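Local coordinates for alcohol dehydrogenase superfamily protein (Novosphingobium aromaticivorans, PDB 3GAZ) that probably acts as an NADP-dependent oxidoreductase of the medium-chain dehydrogenase/reductase type, with a GroES-like domain and a Rossmann-type nucleotide-binding domain, at residues 40-45 / 103-108. Numbering follows the deposited sequence.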
loop_
_atom_site.group_PDB
_atom_site.type_symbol
_atom_site.label_atom_id
_atom_site.label_comp_id
_atom_site.label_asym_id
_atom_site.label_seq_id
_atom_site.Cartn_x
_atom_site.Cartn_y
_atom_site.Cartn_z
ATOM N N GLU A 40 -18.905 3.400 -12.927
ATOM C CA GLU A 40 -19.985 4.317 -13.273
ATOM C C GLU A 40 -20.292 5.286 -12.128
ATOM O O GLU A 40 -20.711 6.419 -12.361
ATOM C CB GLU A 40 -21.231 3.517 -13.685
ATOM C CG GLU A 40 -21.000 2.731 -14.979
ATOM C CD GLU A 40 -22.187 1.890 -15.419
ATOM O OE1 GLU A 40 -23.322 2.410 -15.432
ATOM O OE2 GLU A 40 -21.975 0.708 -15.769
ATOM N N ALA A 41 -20.058 4.841 -10.898
ATOM C CA ALA A 41 -20.285 5.668 -9.719
ATOM C C ALA A 41 -19.221 5.368 -8.665
ATOM O O ALA A 41 -18.879 4.205 -8.422
ATOM C CB ALA A 41 -21.680 5.413 -9.147
ATOM N N SER A 42 -18.698 6.429 -8.056
ATOM C CA SER A 42 -17.668 6.322 -7.029
ATOM C C SER A 42 -18.242 6.856 -5.713
ATOM O O SER A 42 -18.682 8.005 -5.639
ATOM C CB SER A 42 -16.436 7.140 -7.449
ATOM O OG SER A 42 -15.411 7.118 -6.464
ATOM N N GLY A 43 -18.246 6.017 -4.682
ATOM C CA GLY A 43 -18.780 6.430 -3.394
ATOM C C GLY A 43 -17.725 7.102 -2.537
ATOM O O GLY A 43 -16.636 6.562 -2.359
ATOM N N THR A 44 -18.046 8.278 -2.001
ATOM C CA THR A 44 -17.099 9.010 -1.169
ATOM C C THR A 44 -17.192 8.621 0.297
ATOM O O THR A 44 -18.169 8.021 0.738
ATOM C CB THR A 44 -17.323 10.545 -1.252
ATOM O OG1 THR A 44 -18.557 10.884 -0.604
ATOM C CG2 THR A 44 -17.373 11.006 -2.705
ATOM N N ASN A 45 -16.152 8.960 1.048
ATOM C CA ASN A 45 -16.117 8.698 2.481
ATOM C C ASN A 45 -15.220 9.746 3.123
ATOM O O ASN A 45 -14.239 10.186 2.522
ATOM C CB ASN A 45 -15.578 7.292 2.783
ATOM C CG ASN A 45 -16.555 6.187 2.393
ATOM O OD1 ASN A 45 -16.361 5.492 1.393
ATOM N ND2 ASN A 45 -17.611 6.024 3.182
ATOM N N GLY A 103 -7.433 4.305 -6.272
ATOM C CA GLY A 103 -8.741 4.725 -5.796
ATOM C C GLY A 103 -9.813 4.585 -6.860
ATOM O O GLY A 103 -9.522 4.215 -8.003
ATOM N N THR A 104 -11.057 4.895 -6.507
ATOM C CA THR A 104 -12.141 4.763 -7.471
ATOM C C THR A 104 -12.526 6.039 -8.223
ATOM O O THR A 104 -13.501 6.036 -8.977
ATOM C CB THR A 104 -13.394 4.143 -6.810
ATOM O OG1 THR A 104 -13.886 5.007 -5.777
ATOM C CG2 THR A 104 -13.044 2.784 -6.210
ATOM N N HIS A 105 -11.777 7.126 -8.018
ATOM C CA HIS A 105 -12.039 8.373 -8.740
ATOM C C HIS A 105 -11.384 8.174 -10.109
ATOM O O HIS A 105 -10.462 8.903 -10.486
ATOM C CB HIS A 105 -11.380 9.569 -8.046
ATOM C CG HIS A 105 -11.900 9.842 -6.670
ATOM N ND1 HIS A 105 -11.252 10.677 -5.784
ATOM C CD2 HIS A 105 -13.008 9.400 -6.030
ATOM C CE1 HIS A 105 -11.939 10.737 -4.658
ATOM N NE2 HIS A 105 -13.008 9.971 -4.782
ATOM N N ALA A 106 -11.851 7.164 -10.835
ATOM C CA ALA A 106 -11.296 6.833 -12.145
ATOM C C ALA A 106 -12.327 6.125 -13.002
ATOM O O ALA A 106 -13.272 5.533 -12.487
ATOM C CB ALA A 106 -10.070 5.938 -11.977
ATOM N N GLN A 107 -12.139 6.172 -14.315
ATOM C CA GLN A 107 -13.078 5.518 -15.211
ATOM C C GLN A 107 -12.965 4.001 -15.130
ATOM O O GLN A 107 -13.940 3.299 -15.380
ATOM C CB GLN A 107 -12.852 5.976 -16.653
ATOM C CG GLN A 107 -13.174 7.443 -16.891
ATOM C CD GLN A 107 -12.997 7.837 -18.340
ATOM O OE1 GLN A 107 -11.964 7.549 -18.949
ATOM N NE2 GLN A 107 -14.005 8.502 -18.903
ATOM N N PHE A 108 -11.780 3.499 -14.775
ATOM C CA PHE A 108 -11.558 2.054 -14.675
ATOM C C PHE A 108 -10.723 1.664 -13.455
ATOM O O PHE A 108 -9.999 2.480 -12.895
ATOM C CB PHE A 108 -10.830 1.536 -15.919
ATOM C CG PHE A 108 -11.562 1.777 -17.202
ATOM C CD1 PHE A 108 -12.491 0.855 -17.671
ATOM C CD2 PHE A 108 -11.326 2.932 -17.943
ATOM C CE1 PHE A 108 -13.178 1.080 -18.864
ATOM C CE2 PHE A 108 -12.008 3.166 -19.136
ATOM C CZ PHE A 108 -12.936 2.240 -19.598
HETATM O O HOH W 1 -15.091 8.404 -3.881
#
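Within the GroES-like domain, a buried hydrogen-bond network ties the short strand 41-43 to the loop that leads into strand 108-112, and the hydroxyl of Ser42 sits at its centre. A chi1 of 178° swings this hydroxyl away from its own backbone N and across to Thr104: Ser42 OG is hydrogen-bonded to Thr104 OG1, 2.7 Å away. Thr104 O, 3.3 Å from Ser42 OG, makes a weak second contact. The carbonyl of Asp70 can only accept, so Thr104 OG1 gives its proton there and is probably left to accept from Ser42. His105 leaves the chain pointing away from the strand, yet its imidazole swings back and brings an edge to the serine: CD2 is 3.3 Å from Ser42 OG, which lies near the ring plane. A water in that same plane links the two segments, 2.8 Å from His105 NE2. It lies 2.9 Å from Ser42 OG and adds a weak bond to Gly43 O. NE2 is also hydrogen-bonded to Tyr315 OH, so water and phenol share this one nitrogen. The chain makes an inverse gamma turn at His105, closed by a weak bond from Ala106 N to Thr104 O, the same carbonyl oxygen that faces Ser42. Strand 41-43 runs antiparallel to both 70-78 and 332-334; a classic beta bulge, Glu40 and Ala41 opposite Ala72, lies where the chain turns a corner, while His105 packs on Ala11 of strand 7-13 and Ile311 of helix 311-319.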